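Local coordinates for alpha-L-arabinofuranosidase B (Aspergillus kawachii, PDB 6SXT), which hydrolyses terminal non-reducing alpha-L-arabinofuranosyl units from arabinoxylan, arabinan and arabinogalactan, pairing a catalytic domain with an arabinose-binding domain, at residues Ser335-Thr340 with Glu476-Phe481; Thr339-Thr344 with Phe469-Ser474; Val355-Val360 with Tyr448-Tyr453; Pro441-Arg446 with Gln461-Lys466. One frame throughout, in Å; residues are numbered along the deposited sequence. Where two conformers were deposited one is given.

Contact 1: residues Ser335-Thr340 with Glu476-Phe481; sequences SLRVTT and EIETAF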
loop_
_atom_site.group_PDB
_atom_site.type_symbol
_atom_site.label_atom_id
_atom_site.label_comp_id
_atom_site.label_asym_id
_atom_site.label_seq_id
_atom_site.Cartn_x
_atom_site.Cartn_y
_atom_site.Cartn_z
ATOM N N SER A 335 29.930 5.438 4.402
ATOM C CA SER A 335 29.968 4.188 5.157
ATOM C C SER A 335 28.885 4.324 6.229
ATOM O O SER A 335 28.588 5.460 6.653
ATOM C CB SER A 335 31.357 3.879 5.737
ATOM O OG SER A 335 32.266 3.648 4.643
ATOM N N LEU A 336 28.317 3.214 6.610
ATOM C CA LEU A 336 27.131 3.183 7.527
ATOM C C LEU A 336 27.556 2.384 8.751
ATOM O O LEU A 336 27.772 1.150 8.692
ATOM C CB LEU A 336 25.932 2.568 6.775
ATOM C CG LEU A 336 25.458 3.390 5.590
ATOM C CD1 LEU A 336 24.478 2.606 4.759
ATOM C CD2 LEU A 336 24.824 4.703 6.031
ATOM N N ARG A 337 27.607 3.059 9.887
ATOM C CA ARG A 337 28.143 2.481 11.138
ATOM C C ARG A 337 27.027 1.991 12.050
ATOM O O ARG A 337 26.031 2.736 12.226
ATOM C CB ARG A 337 28.982 3.512 11.887
ATOM C CG ARG A 337 29.728 2.871 13.057
ATOM C CD ARG A 337 30.692 3.814 13.754
ATOM N NE ARG A 337 30.028 5.006 14.251
ATOM C CZ ARG A 337 29.288 5.064 15.354
ATOM N NH1 ARG A 337 29.106 4.002 16.101
ATOM N NH2 ARG A 337 28.750 6.214 15.713
ATOM N N VAL A 338 27.168 0.775 12.539
ATOM C CA VAL A 338 26.254 0.167 13.534
ATOM C C VAL A 338 26.246 0.993 14.811
ATOM O O VAL A 338 27.325 1.497 15.245
ATOM C CB VAL A 338 26.652 -1.282 13.778
ATOM C CG1 VAL A 338 25.910 -1.894 14.925
ATOM C CG2 VAL A 338 26.453 -2.129 12.547
ATOM N N THR A 339 25.073 1.166 15.429
ATOM C CA THR A 339 24.953 1.998 16.650
ATOM C C THR A 339 24.539 1.138 17.829
ATOM O O THR A 339 24.522 1.679 18.946
ATOM C CB THR A 339 23.997 3.193 16.462
ATOM O OG1 THR A 339 22.665 2.662 16.338
ATOM C CG2 THR A 339 24.389 4.064 15.306
ATOM N N THR A 340 24.270 -0.119 17.642
ATOM C CA THR A 340 23.841 -1.042 18.689
ATOM C C THR A 340 25.005 -1.209 19.660
ATOM O O THR A 340 26.094 -1.620 19.238
ATOM C CB THR A 340 23.441 -2.384 18.125
ATOM O OG1 THR A 340 22.370 -2.199 17.170
ATOM C CG2 THR A 340 23.021 -3.341 19.214
ATOM N N GLU A 476 24.773 5.316 11.741
ATOM C CA GLU A 476 25.388 6.631 11.532
ATOM C C GLU A 476 26.008 6.706 10.151
ATOM O O GLU A 476 26.668 5.738 9.717
ATOM C CB GLU A 476 26.444 6.896 12.600
ATOM C CG GLU A 476 25.847 7.234 13.958
ATOM C CD GLU A 476 25.329 8.657 14.102
ATOM O OE1 GLU A 476 25.337 9.431 13.128
ATOM O OE2 GLU A 476 24.933 8.983 15.238
ATOM N N ILE A 477 25.826 7.824 9.489
ATOM C CA ILE A 477 26.346 8.093 8.127
ATOM C C ILE A 477 27.720 8.720 8.324
ATOM O O ILE A 477 27.818 9.795 8.931
ATOM C CB ILE A 477 25.433 9.011 7.326
ATOM C CG1 ILE A 477 24.003 8.479 7.232
ATOM C CG2 ILE A 477 26.032 9.278 5.950
ATOM C CD1 ILE A 477 23.008 9.532 6.789
ATOM N N GLU A 478 28.734 8.026 7.809
ATOM C CA GLU A 478 30.136 8.468 7.948
ATOM C C GLU A 478 30.754 8.615 6.569
ATOM O O GLU A 478 30.251 8.091 5.589
ATOM C CB GLU A 478 30.864 7.522 8.889
ATOM C CG GLU A 478 30.390 7.801 10.288
ATOM C CD GLU A 478 31.000 7.031 11.412
ATOM O OE1 GLU A 478 31.974 6.270 11.139
ATOM O OE2 GLU A 478 30.487 7.214 12.525
ATOM N N THR A 479 31.856 9.356 6.540
ATOM C CA THR A 479 32.765 9.385 5.374
ATOM C C THR A 479 33.054 7.949 4.916
ATOM O O THR A 479 33.306 7.096 5.762
ATOM C CB THR A 479 34.093 10.043 5.795
ATOM O OG1 THR A 479 33.796 11.312 6.379
ATOM C CG2 THR A 479 35.016 10.238 4.621
ATOM N N ALA A 480 33.008 7.713 3.617
ATOM C CA ALA A 480 33.324 6.386 3.050
ATOM C C ALA A 480 34.801 6.042 3.329
ATOM O O ALA A 480 35.690 6.896 3.185
ATOM C CB ALA A 480 33.056 6.367 1.596
ATOM N N PHE A 481 35.031 4.811 3.697
ATOM C CA PHE A 481 36.425 4.291 3.814
ATOM C C PHE A 481 37.153 4.355 2.476
ATOM O O PHE A 481 38.402 4.482 2.523
ATOM C CB PHE A 481 36.415 2.888 4.360
ATOM C CG PHE A 481 36.211 2.808 5.839
ATOM C CD1 PHE A 481 37.226 3.120 6.736
ATOM C CD2 PHE A 481 34.966 2.479 6.349
ATOM C CE1 PHE A 481 37.018 3.039 8.103
ATOM C CE2 PHE A 481 34.764 2.400 7.715
ATOM C CZ PHE A 481 35.770 2.702 8.589
HETATM O O HOH W 1 26.151 7.379 17.390
#

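Contact 2: residues Thr339-Thr344 with Phe469-Ser474; sequences TTPGYT and FNNDVS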
loop_
_atom_site.group_PDB
_atom_site.type_symbol
_atom_site.label_atom_id
_atom_site.label_comp_id
_atom_site.label_asym_id
_atom_site.label_seq_id
_atom_site.Cartn_x
_atom_site.Cartn_y
_atom_site.Cartn_z
ATOM N N THR A 339 25.073 1.166 15.429
ATOM C CA THR A 339 24.953 1.998 16.650
ATOM C C THR A 339 24.539 1.138 17.829
ATOM O O THR A 339 24.522 1.679 18.946
ATOM C CB THR A 339 23.997 3.193 16.462
ATOM O OG1 THR A 339 22.665 2.662 16.338
ATOM C CG2 THR A 339 24.389 4.064 15.306
ATOM N N THR A 340 24.270 -0.119 17.642
ATOM C CA THR A 340 23.841 -1.042 18.689
ATOM C C THR A 340 25.005 -1.209 19.660
ATOM O O THR A 340 26.094 -1.620 19.238
ATOM C CB THR A 340 23.441 -2.384 18.125
ATOM O OG1 THR A 340 22.370 -2.199 17.170
ATOM C CG2 THR A 340 23.021 -3.341 19.214
ATOM N N PRO A 341 24.806 -0.941 20.954
ATOM C CA PRO A 341 25.890 -1.139 21.929
ATOM C C PRO A 341 26.436 -2.567 21.833
ATOM O O PRO A 341 25.694 -3.579 21.784
ATOM C CB PRO A 341 25.210 -0.848 23.292
ATOM C CG PRO A 341 24.111 0.133 22.907
ATOM C CD PRO A 341 23.581 -0.410 21.584
ATOM N N GLY A 342 27.777 -2.651 21.815
ATOM C CA GLY A 342 28.485 -3.939 21.663
ATOM C C GLY A 342 28.910 -4.203 20.233
ATOM O O GLY A 342 29.595 -5.198 20.026
ATOM N N TYR A 343 28.429 -3.405 19.269
ATOM C CA TYR A 343 28.648 -3.619 17.822
ATOM C C TYR A 343 29.034 -2.309 17.157
ATOM O O TYR A 343 29.054 -2.212 15.894
ATOM C CB TYR A 343 27.406 -4.273 17.206
ATOM C CG TYR A 343 26.959 -5.540 17.865
ATOM C CD1 TYR A 343 26.099 -5.518 18.955
ATOM C CD2 TYR A 343 27.424 -6.768 17.444
ATOM C CE1 TYR A 343 25.697 -6.690 19.573
ATOM C CE2 TYR A 343 27.022 -7.955 18.036
ATOM C CZ TYR A 343 26.187 -7.905 19.137
ATOM O OH TYR A 343 25.767 -9.058 19.721
ATOM N N THR A 344 29.398 -1.288 17.922
ATOM C CA THR A 344 29.519 0.090 17.421
ATOM C C THR A 344 30.793 0.314 16.584
ATOM O O THR A 344 30.912 1.417 16.062
ATOM C CB THR A 344 29.410 1.134 18.545
ATOM O OG1 THR A 344 30.464 0.926 19.482
ATOM C CG2 THR A 344 28.109 1.056 19.320
ATOM N N PHE A 469 15.492 -3.831 18.456
ATOM C CA PHE A 469 15.038 -3.464 17.089
ATOM C C PHE A 469 15.467 -2.032 16.804
ATOM O O PHE A 469 16.096 -1.764 15.759
ATOM C CB PHE A 469 13.522 -3.639 16.903
ATOM C CG PHE A 469 13.134 -3.262 15.504
ATOM C CD1 PHE A 469 13.220 -4.162 14.464
ATOM C CD2 PHE A 469 12.704 -1.971 15.247
ATOM C CE1 PHE A 469 12.834 -3.792 13.182
ATOM C CE2 PHE A 469 12.340 -1.606 13.949
ATOM C CZ PHE A 469 12.408 -2.515 12.927
ATOM N N ASN A 470 15.089 -1.078 17.639
ATOM C CA ASN A 470 15.349 0.338 17.370
ATOM C C ASN A 470 16.860 0.537 17.147
ATOM O O ASN A 470 17.246 1.285 16.251
ATOM C CB ASN A 470 14.858 1.248 18.481
ATOM C CG ASN A 470 13.347 1.451 18.459
ATOM O OD1 ASN A 470 12.627 0.777 17.729
ATOM N ND2 ASN A 470 12.939 2.424 19.263
ATOM N N ASN A 471 17.705 -0.032 18.006
ATOM C CA ASN A 471 19.174 0.161 17.833
ATOM C C ASN A 471 19.657 -0.521 16.546
ATOM O O ASN A 471 20.459 0.122 15.793
ATOM C CB ASN A 471 19.907 -0.369 19.067
ATOM C CG ASN A 471 19.754 0.543 20.255
ATOM O OD1 ASN A 471 19.564 1.749 20.127
ATOM N ND2 ASN A 471 19.951 -0.036 21.436
ATOM N N ASP A 472 19.150 -1.703 16.250
ATOM C CA ASP A 472 19.629 -2.559 15.131
ATOM C C ASP A 472 19.166 -2.014 13.775
ATOM O O ASP A 472 19.682 -2.505 12.765
ATOM C CB ASP A 472 19.216 -4.009 15.272
ATOM C CG ASP A 472 19.762 -4.746 16.504
ATOM O OD1 ASP A 472 20.590 -4.128 17.257
ATOM O OD2 ASP A 472 19.301 -5.879 16.686
ATOM N N VAL A 473 18.275 -1.002 13.756
ATOM C CA VAL A 473 17.872 -0.348 12.484
ATOM C C VAL A 473 18.383 1.085 12.419
ATOM O O VAL A 473 17.973 1.813 11.498
ATOM C CB VAL A 473 16.342 -0.415 12.274
ATOM C CG1 VAL A 473 15.815 -1.824 12.316
ATOM C CG2 VAL A 473 15.587 0.526 13.220
ATOM N N SER A 474 19.291 1.502 13.290
ATOM C CA SER A 474 19.807 2.868 13.316
ATOM C C SER A 474 21.289 2.829 12.936
ATOM O O SER A 474 22.049 2.070 13.604
ATOM C CB SER A 474 19.602 3.504 14.664
ATOM O OG SER A 474 18.182 3.600 14.957
HETATM O O HOH W 2 22.744 -0.444 14.497
#

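Contact 3: residues Val355-Val360 with Tyr448-Tyr453; sequences VNTQVV and YENVLY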
loop_
_atom_site.group_PDB
_atom_site.type_symbol
_atom_site.label_atom_id
_atom_site.label_comp_id
_atom_site.label_asym_id
_atom_site.label_seq_id
_atom_site.Cartn_x
_atom_site.Cartn_y
_atom_site.Cartn_z
ATOM N N VAL A 355 25.134 -9.211 2.318
ATOM C CA VAL A 355 25.339 -7.950 3.052
ATOM C C VAL A 355 25.408 -8.251 4.547
ATOM O O VAL A 355 24.558 -9.005 5.105
ATOM C CB VAL A 355 24.200 -6.957 2.696
ATOM C CG1 VAL A 355 24.417 -5.658 3.413
ATOM C CG2 VAL A 355 24.087 -6.778 1.199
ATOM N N ASN A 356 26.425 -7.724 5.209
ATOM C CA ASN A 356 26.752 -8.082 6.601
ATOM C C ASN A 356 27.276 -6.874 7.340
ATOM O O ASN A 356 27.375 -5.777 6.776
ATOM C CB ASN A 356 27.678 -9.320 6.656
ATOM C CG ASN A 356 28.934 -9.217 5.798
ATOM O OD1 ASN A 356 29.385 -10.290 5.321
ATOM N ND2 ASN A 356 29.484 -8.037 5.666
ATOM N N THR A 357 27.635 -7.064 8.620
ATOM C CA THR A 357 28.399 -6.046 9.323
ATOM C C THR A 357 29.765 -6.664 9.669
ATOM O O THR A 357 29.802 -7.857 9.976
ATOM C CB THR A 357 27.693 -5.475 10.549
ATOM O OG1 THR A 357 27.690 -6.481 11.557
ATOM C CG2 THR A 357 26.267 -5.032 10.227
ATOM N N GLN A 358 30.747 -5.802 9.607
ATOM C CA GLN A 358 32.148 -6.137 9.931
ATOM C C GLN A 358 32.788 -4.941 10.605
ATOM O O GLN A 358 32.509 -3.767 10.298
ATOM C CB GLN A 358 32.851 -6.516 8.624
ATOM C CG GLN A 358 32.294 -7.761 7.982
ATOM C CD GLN A 358 33.103 -8.194 6.772
ATOM O OE1 GLN A 358 34.303 -8.483 6.891
ATOM N NE2 GLN A 358 32.475 -8.261 5.611
ATOM N N VAL A 359 33.757 -5.229 11.472
ATOM C CA VAL A 359 34.663 -4.216 12.022
ATOM C C VAL A 359 35.472 -3.697 10.842
ATOM O O VAL A 359 36.082 -4.501 10.101
ATOM C CB VAL A 359 35.584 -4.788 13.126
ATOM C CG1 VAL A 359 36.583 -3.742 13.587
ATOM C CG2 VAL A 359 34.797 -5.375 14.290
ATOM N N VAL A 360 35.465 -2.403 10.678
ATOM C CA VAL A 360 36.239 -1.717 9.636
ATOM C C VAL A 360 36.935 -0.540 10.305
ATOM O O VAL A 360 36.283 0.252 11.015
ATOM C CB VAL A 360 35.431 -1.297 8.403
ATOM C CG1 VAL A 360 36.356 -0.791 7.307
ATOM C CG2 VAL A 360 34.553 -2.428 7.892
ATOM N N TYR A 448 21.239 -8.522 12.265
ATOM C CA TYR A 448 20.853 -9.646 13.136
ATOM C C TYR A 448 21.919 -10.744 12.946
ATOM O O TYR A 448 22.072 -11.269 11.841
ATOM C CB TYR A 448 19.442 -10.141 12.813
ATOM C CG TYR A 448 18.935 -11.194 13.761
ATOM C CD1 TYR A 448 18.296 -10.845 14.931
ATOM C CD2 TYR A 448 19.111 -12.530 13.465
ATOM C CE1 TYR A 448 17.813 -11.822 15.793
ATOM C CE2 TYR A 448 18.639 -13.514 14.318
ATOM C CZ TYR A 448 17.997 -13.148 15.485
ATOM O OH TYR A 448 17.530 -14.110 16.332
ATOM N N GLU A 449 22.610 -11.033 14.048
ATOM C CA GLU A 449 23.810 -11.932 14.054
ATOM C C GLU A 449 24.788 -11.430 12.978
ATOM O O GLU A 449 25.340 -12.250 12.230
ATOM C CB GLU A 449 23.363 -13.381 13.897
ATOM C CG GLU A 449 22.557 -13.848 15.105
ATOM C CD GLU A 449 22.186 -15.318 15.152
ATOM O OE1 GLU A 449 22.352 -16.009 14.164
ATOM O OE2 GLU A 449 21.736 -15.757 16.199
ATOM N N ASN A 450 24.959 -10.114 12.874
ATOM C CA ASN A 450 25.915 -9.475 11.957
ATOM C C ASN A 450 25.603 -9.714 10.487
ATOM O O ASN A 450 26.498 -9.527 9.662
ATOM C CB ASN A 450 27.342 -9.932 12.324
ATOM C CG ASN A 450 27.679 -9.582 13.754
ATOM O OD1 ASN A 450 27.206 -8.590 14.294
ATOM N ND2 ASN A 450 28.599 -10.332 14.359
ATOM N N VAL A 451 24.351 -9.985 10.134
ATOM C CA VAL A 451 23.878 -10.111 8.743
ATOM C C VAL A 451 22.736 -9.090 8.559
ATOM O O VAL A 451 22.025 -8.817 9.545
ATOM C CB VAL A 451 23.407 -11.528 8.446
ATOM C CG1 VAL A 451 22.865 -11.682 7.044
ATOM C CG2 VAL A 451 24.564 -12.504 8.716
ATOM N N LEU A 452 22.649 -8.530 7.371
ATOM C CA LEU A 452 21.613 -7.482 7.085
ATOM C C LEU A 452 20.364 -8.120 6.512
ATOM O O LEU A 452 20.398 -8.869 5.571
ATOM C CB LEU A 452 22.117 -6.376 6.148
ATOM C CG LEU A 452 22.714 -5.138 6.796
ATOM C CD1 LEU A 452 21.692 -4.328 7.626
ATOM C CD2 LEU A 452 23.890 -5.468 7.718
ATOM N N TYR A 453 19.221 -7.654 7.047
ATOM C CA TYR A 453 17.881 -8.063 6.610
ATOM C C TYR A 453 17.015 -6.807 6.423
ATOM O O TYR A 453 17.398 -5.752 6.886
ATOM C CB TYR A 453 17.228 -8.989 7.637
ATOM C CG TYR A 453 18.009 -10.261 7.896
ATOM C CD1 TYR A 453 17.820 -11.354 7.093
ATOM C CD2 TYR A 453 18.955 -10.313 8.913
ATOM C CE1 TYR A 453 18.562 -12.511 7.284
ATOM C CE2 TYR A 453 19.733 -11.467 9.086
ATOM C CZ TYR A 453 19.515 -12.565 8.286
ATOM O OH TYR A 453 20.249 -13.722 8.488
HETATM O O HOH W 3 26.311 -6.100 13.874
#

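Contact 4: residues Pro441-Arg446 with Gln461-Lys466; sequences PTRYFR and QTFDSK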
loop_
_atom_site.group_PDB
_atom_site.type_symbol
_atom_site.label_atom_id
_atom_site.label_comp_id
_atom_site.label_asym_id
_atom_site.label_seq_id
_atom_site.Cartn_x
_atom_site.Cartn_y
_atom_site.Cartn_z
ATOM N N PRO A 441 7.222 -1.118 3.544
ATOM C CA PRO A 441 7.548 -0.119 4.545
ATOM C C PRO A 441 7.380 -0.493 6.012
ATOM O O PRO A 441 7.744 0.291 6.872
ATOM C CB PRO A 441 6.666 1.077 4.160
ATOM C CG PRO A 441 5.506 0.416 3.434
ATOM C CD PRO A 441 6.125 -0.727 2.639
ATOM N N THR A 442 6.931 -1.713 6.250
ATOM C CA THR A 442 7.016 -2.279 7.607
ATOM C C THR A 442 8.448 -2.757 7.925
ATOM O O THR A 442 8.691 -3.134 9.068
ATOM C CB THR A 442 6.092 -3.479 7.795
ATOM O OG1 THR A 442 6.361 -4.473 6.792
ATOM C CG2 THR A 442 4.639 -3.044 7.671
ATOM N N ARG A 443 9.310 -2.746 6.913
ATOM C CA ARG A 443 10.672 -3.317 7.076
ATOM C C ARG A 443 11.756 -2.297 6.834
ATOM O O ARG A 443 11.604 -1.383 6.028
ATOM C CB ARG A 443 10.795 -4.504 6.138
ATOM C CG ARG A 443 9.891 -5.672 6.523
ATOM C CD ARG A 443 9.917 -6.818 5.526
ATOM N NE ARG A 443 9.084 -7.895 6.035
ATOM C CZ ARG A 443 9.443 -8.787 6.964
ATOM N NH1 ARG A 443 10.668 -8.811 7.430
ATOM N NH2 ARG A 443 8.548 -9.632 7.455
ATOM N N TYR A 444 12.862 -2.518 7.544
ATOM C CA TYR A 444 14.002 -1.622 7.625
ATOM C C TYR A 444 15.299 -2.404 7.503
ATOM O O TYR A 444 15.330 -3.556 7.914
ATOM C CB TYR A 444 14.046 -0.934 8.991
ATOM C CG TYR A 444 12.943 0.073 9.237
ATOM C CD1 TYR A 444 11.701 -0.326 9.638
ATOM C CD2 TYR A 444 13.187 1.423 9.071
ATOM C CE1 TYR A 444 10.676 0.600 9.764
ATOM C CE2 TYR A 444 12.196 2.363 9.266
ATOM C CZ TYR A 444 10.948 1.937 9.639
ATOM O OH TYR A 444 9.943 2.883 9.841
ATOM N N PHE A 445 16.326 -1.760 6.961
ATOM C CA PHE A 445 17.709 -2.304 7.164
ATOM C C PHE A 445 17.844 -2.686 8.637
ATOM O O PHE A 445 17.624 -1.815 9.508
ATOM C CB PHE A 445 18.822 -1.310 6.868
ATOM C CG PHE A 445 19.300 -1.170 5.441
ATOM C CD1 PHE A 445 18.460 -1.151 4.343
ATOM C CD2 PHE A 445 20.666 -1.053 5.209
ATOM C CE1 PHE A 445 18.945 -0.950 3.063
ATOM C CE2 PHE A 445 21.156 -0.869 3.936
ATOM C CZ PHE A 445 20.305 -0.847 2.866
ATOM N N ARG A 446 18.219 -3.922 8.935
ATOM C CA ARG A 446 18.334 -4.389 10.329
ATOM C C ARG A 446 19.447 -5.439 10.388
ATOM O O ARG A 446 19.355 -6.425 9.632
ATOM C CB ARG A 446 17.003 -4.980 10.827
ATOM C CG ARG A 446 16.981 -5.315 12.325
ATOM C CD ARG A 446 17.290 -6.796 12.642
ATOM N NE ARG A 446 17.447 -6.855 14.085
ATOM C CZ ARG A 446 16.434 -6.989 14.945
ATOM N NH1 ARG A 446 15.243 -7.362 14.525
ATOM N NH2 ARG A 446 16.673 -6.815 16.238
ATOM N N GLN A 461 9.636 -13.776 10.964
ATOM C CA GLN A 461 11.041 -14.206 10.701
ATOM C C GLN A 461 11.803 -14.094 12.018
ATOM O O GLN A 461 11.593 -13.165 12.829
ATOM C CB GLN A 461 11.660 -13.396 9.553
ATOM C CG GLN A 461 11.098 -13.786 8.182
ATOM C CD GLN A 461 9.874 -13.030 7.763
ATOM O OE1 GLN A 461 9.103 -13.498 6.913
ATOM N NE2 GLN A 461 9.685 -11.860 8.357
ATOM N N THR A 462 12.860 -14.921 12.197
ATOM C CA THR A 462 13.681 -14.800 13.421
ATOM C C THR A 462 14.328 -13.413 13.489
ATOM O O THR A 462 14.415 -12.868 14.587
ATOM C CB THR A 462 14.726 -15.922 13.493
ATOM O OG1 THR A 462 15.477 -15.808 12.283
ATOM C CG2 THR A 462 14.062 -17.269 13.663
ATOM N N PHE A 463 14.700 -12.825 12.349
ATOM C CA PHE A 463 15.412 -11.530 12.311
ATOM C C PHE A 463 14.421 -10.346 12.439
ATOM O O PHE A 463 14.881 -9.216 12.415
ATOM C CB PHE A 463 16.211 -11.385 11.021
ATOM C CG PHE A 463 15.489 -11.736 9.753
ATOM C CD1 PHE A 463 14.627 -10.829 9.134
ATOM C CD2 PHE A 463 15.651 -12.983 9.155
ATOM C CE1 PHE A 463 14.012 -11.164 7.947
ATOM C CE2 PHE A 463 14.990 -13.328 7.988
ATOM C CZ PHE A 463 14.184 -12.409 7.354
ATOM N N ASP A 464 13.145 -10.633 12.642
ATOM C CA ASP A 464 12.146 -9.603 13.016
ATOM C C ASP A 464 12.063 -9.484 14.524
ATOM O O ASP A 464 11.131 -8.827 15.038
ATOM C CB ASP A 464 10.756 -9.934 12.478
ATOM C CG ASP A 464 10.607 -10.077 10.976
ATOM O OD1 ASP A 464 11.382 -9.443 10.242
ATOM O OD2 ASP A 464 9.718 -10.861 10.552
ATOM N N SER A 465 13.037 -10.011 15.278
ATOM C CA SER A 465 13.010 -9.871 16.754
ATOM C C SER A 465 12.791 -8.433 17.210
ATOM O O SER A 465 13.484 -7.477 16.796
ATOM C CB SER A 465 14.268 -10.451 17.379
ATOM O OG SER A 465 14.225 -10.252 18.766
ATOM N N LYS A 466 11.893 -8.233 18.186
ATOM C CA LYS A 466 11.742 -6.911 18.795
ATOM C C LYS A 466 12.933 -6.529 19.649
ATOM O O LYS A 466 13.159 -5.347 19.862
ATOM C CB LYS A 466 10.463 -6.877 19.639
ATOM C CG LYS A 466 9.205 -7.000 18.800
ATOM C CD LYS A 466 8.015 -6.523 19.610
ATOM C CE LYS A 466 6.920 -5.957 18.757
ATOM N NZ LYS A 466 5.901 -5.343 19.605
#

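Contact 1: residues Ser335-Thr340 with Glu476-Phe481
Main-chain hydrogen bonds join S335 to E478 and R337 to E476, two antiparallel hydrogen-bonded pairs flanking the non-hydrogen-bonded pair L336-I477. R337 N to E476 O is 2.8 Å with an N-H...O angle of 173°. E476 O also receives a CA-H...O contact from L336 CA. The short strand axes approach to 4.8 Å at 134°, so the ribbon is markedly twisted.

On the face carrying R337, E476 and E478, the salt bridge is R337 with E478. With CG anti to the backbone N (chi1 -171°) and a bend at chi3, R337 brings NE to 2.8 Å from E478 OE2; the oxygen sits in the guanidinium plane, while NE approaches from above the carboxylate plane. Y347 OH hydrogen-bonds OE1 of the same carboxylate. A water links E476 OE2 to R337 NH2, weakly on the arginine side.

Beyond the paired strands, F481 N donates to S335 OG at 3.1 Å, a hydroxyl that also bonds A372 O.

Apolar contact is slight: L336 CD2 and I477 CG1, side by side, are 4.0 Å apart. Strands 333-338 and 475-479, from the two ends of the arabinose-binding domain, are thereby zipped together, as in the closure of a beta-trefoil.

Contact 2: residues Thr339-Thr344 with Phe469-Ser474
T340 and N471 are the nearest CA pair, 4.9 Å apart, where a loop meets the end of a short helix. The loop makes a type II beta turn from T340 to Y343, closed by Y343 N to T340 O; G342, with phi 97°, occupies its third position. Opposite, helix 469-472 gives way at V473, the first residue off helical angles, and S474 N returns to N471 O.

Two threonine hydroxyls carry the direct polar contact. T339 OG1 donates to S474 O at 2.9 Å, coming from well above the carbonyl plane (54° out of it). Its chi1 of 69° sets OG1 between the backbone N and the carbonyl carbon, facing the helix end. T340 OG1 donates to D472 OD1 at 2.6 Å, using the anti lone pair of that oxygen, and H447 NE2 is a further partner of this hydroxyl.

A water fills the angle between the segments: it accepts from T339 N at 3.0 Å and donates to N471 O (2.7 Å) and S474 O (2.8 Å). S474 O thus takes both a hydroxyl and a water. At the exposed P341, CD lies 3.7 Å from N471 ND2, the two side chains roughly perpendicular; the amide oxygen of N471 is held by N429.

D472 has a second anchor on OD2, a salt bridge to R446, and S468 OG also reaches OD1. T340 thus acts, with S468 and R446, as a probable second-shell support of the substrate-binding D472 in the arabinose-binding domain.

Contact 3: residues Val355-Val360 with Tyr448-Tyr453
T357 carries OG1 between its backbone N and carbonyl carbon (chi1 71°), which turns the hydroxyl toward N450 and leaves CG2 over L452. On the other segment, chi1 of L452 is -93°, away from the usual staggered values, and its CD2 comes to 3.5 Å from T357 CG2, a close squeeze for two methyl groups. The two side chains are roughly perpendicular. V355 adds its CG1 branch, 3.6 Å from L452 CB.

The polar end of T357 meets N450 through a water, 2.7 Å from T357 OG1 and 2.7 Å from N450 OD1, to which it donates. Directly, OG1 and OD1 are 3.5 Å apart at an angle too poor for a hydrogen bond.

Two main-chain bonds frame these groups. L452 N donates to V355 O at 3.0 Å and T357 N to N450 O at 2.9 Å, both nearly straight but with each donor well above the carbonyl plane. They enclose a single bridge, N356 with V451, whose CA atoms are 4.1 Å apart. N450 stands in the type I' turn from Y448 to V451, with positive phi at E449 and N450.

L405 of strand 404-409 packs on both V355 and L452, while R346 holds T357 O. E449 and L452 bind substrate; a diethylene glycol molecule, probably from the crystallisation liquor, bonds the backbone N of E449 and of N450. The chemistry implies a turn and its following strand held by two backbone bonds and a tight apolar contact, with a water-bridged polar contact next to residues that bind substrate.

Contact 4: residues Pro441-Arg446 with Gln461-Lys466
R446 NH1 is gripped by two main-chain oxygens of the opposing loop, F463 O at 2.8 Å and S465 O at 2.9 Å, and this is the close-packed part of the contact. S465 O lies in the guanidinium plane and is met on a lone pair, with an N-H...O angle of 162°; F463 O is tilted from the plane and its bond is more bent. NH2 adds a weak bond to S465 O. CG anti to the backbone N (chi1 -172°), followed by a bend at chi2, carries the buried guanidinium to the carbonyls of the loop.

R443 makes a second grip with a more bent bond. Its chain runs extended from CG to NE and brings NH1 to 3.0 Å from D464 OD1 in a salt bridge with an N-H...O angle of only 136°. The carboxylate is met on its syn side, and its plane is steeply inclined to the guanidinium. A454 O is a further partner of NH1, and F403 makes a cation-pi contact with this arginine. D464 OD2 takes Q461 N at 2.9 Å, bracing the loop from within.

Between these two segments contact is looser at the partly exposed F463, CE1 lying 4.1 Å from R443 NH1; its ring stacks instead on Y453. Two buried arginines therefore hold the loop's shape by donating to its carbonyls and carboxylate, and because R446 is also the residue that anchors D472, loop and sugar-site residue are linked through one guanidinium.

How the contacts relate
From the N-terminal side, strand 333-338 opens contact 1, the outermost closure, which strand 475-479 completes near the C terminus. The loop after that first strand starts contact 2, whose partner helix 469-472 comes just before strand 475-479; T339 and T340 belong to both. Contact 3, begun on strand 354-359, is nested inside these two closures, and so is contact 4. Contacts 3 and 4 cross, their segments running in the order 355-360, 441-446, 448-453, 461-466; the middle two lie on the paired strands 444-448 and 451-455. V338 packs on T357 between contacts 1 and 3, and Y343 on N450 between contacts 2 and 3. Contacts 1 to 3 tie residues 335-360 of the arabinose-binding domain to 448-481.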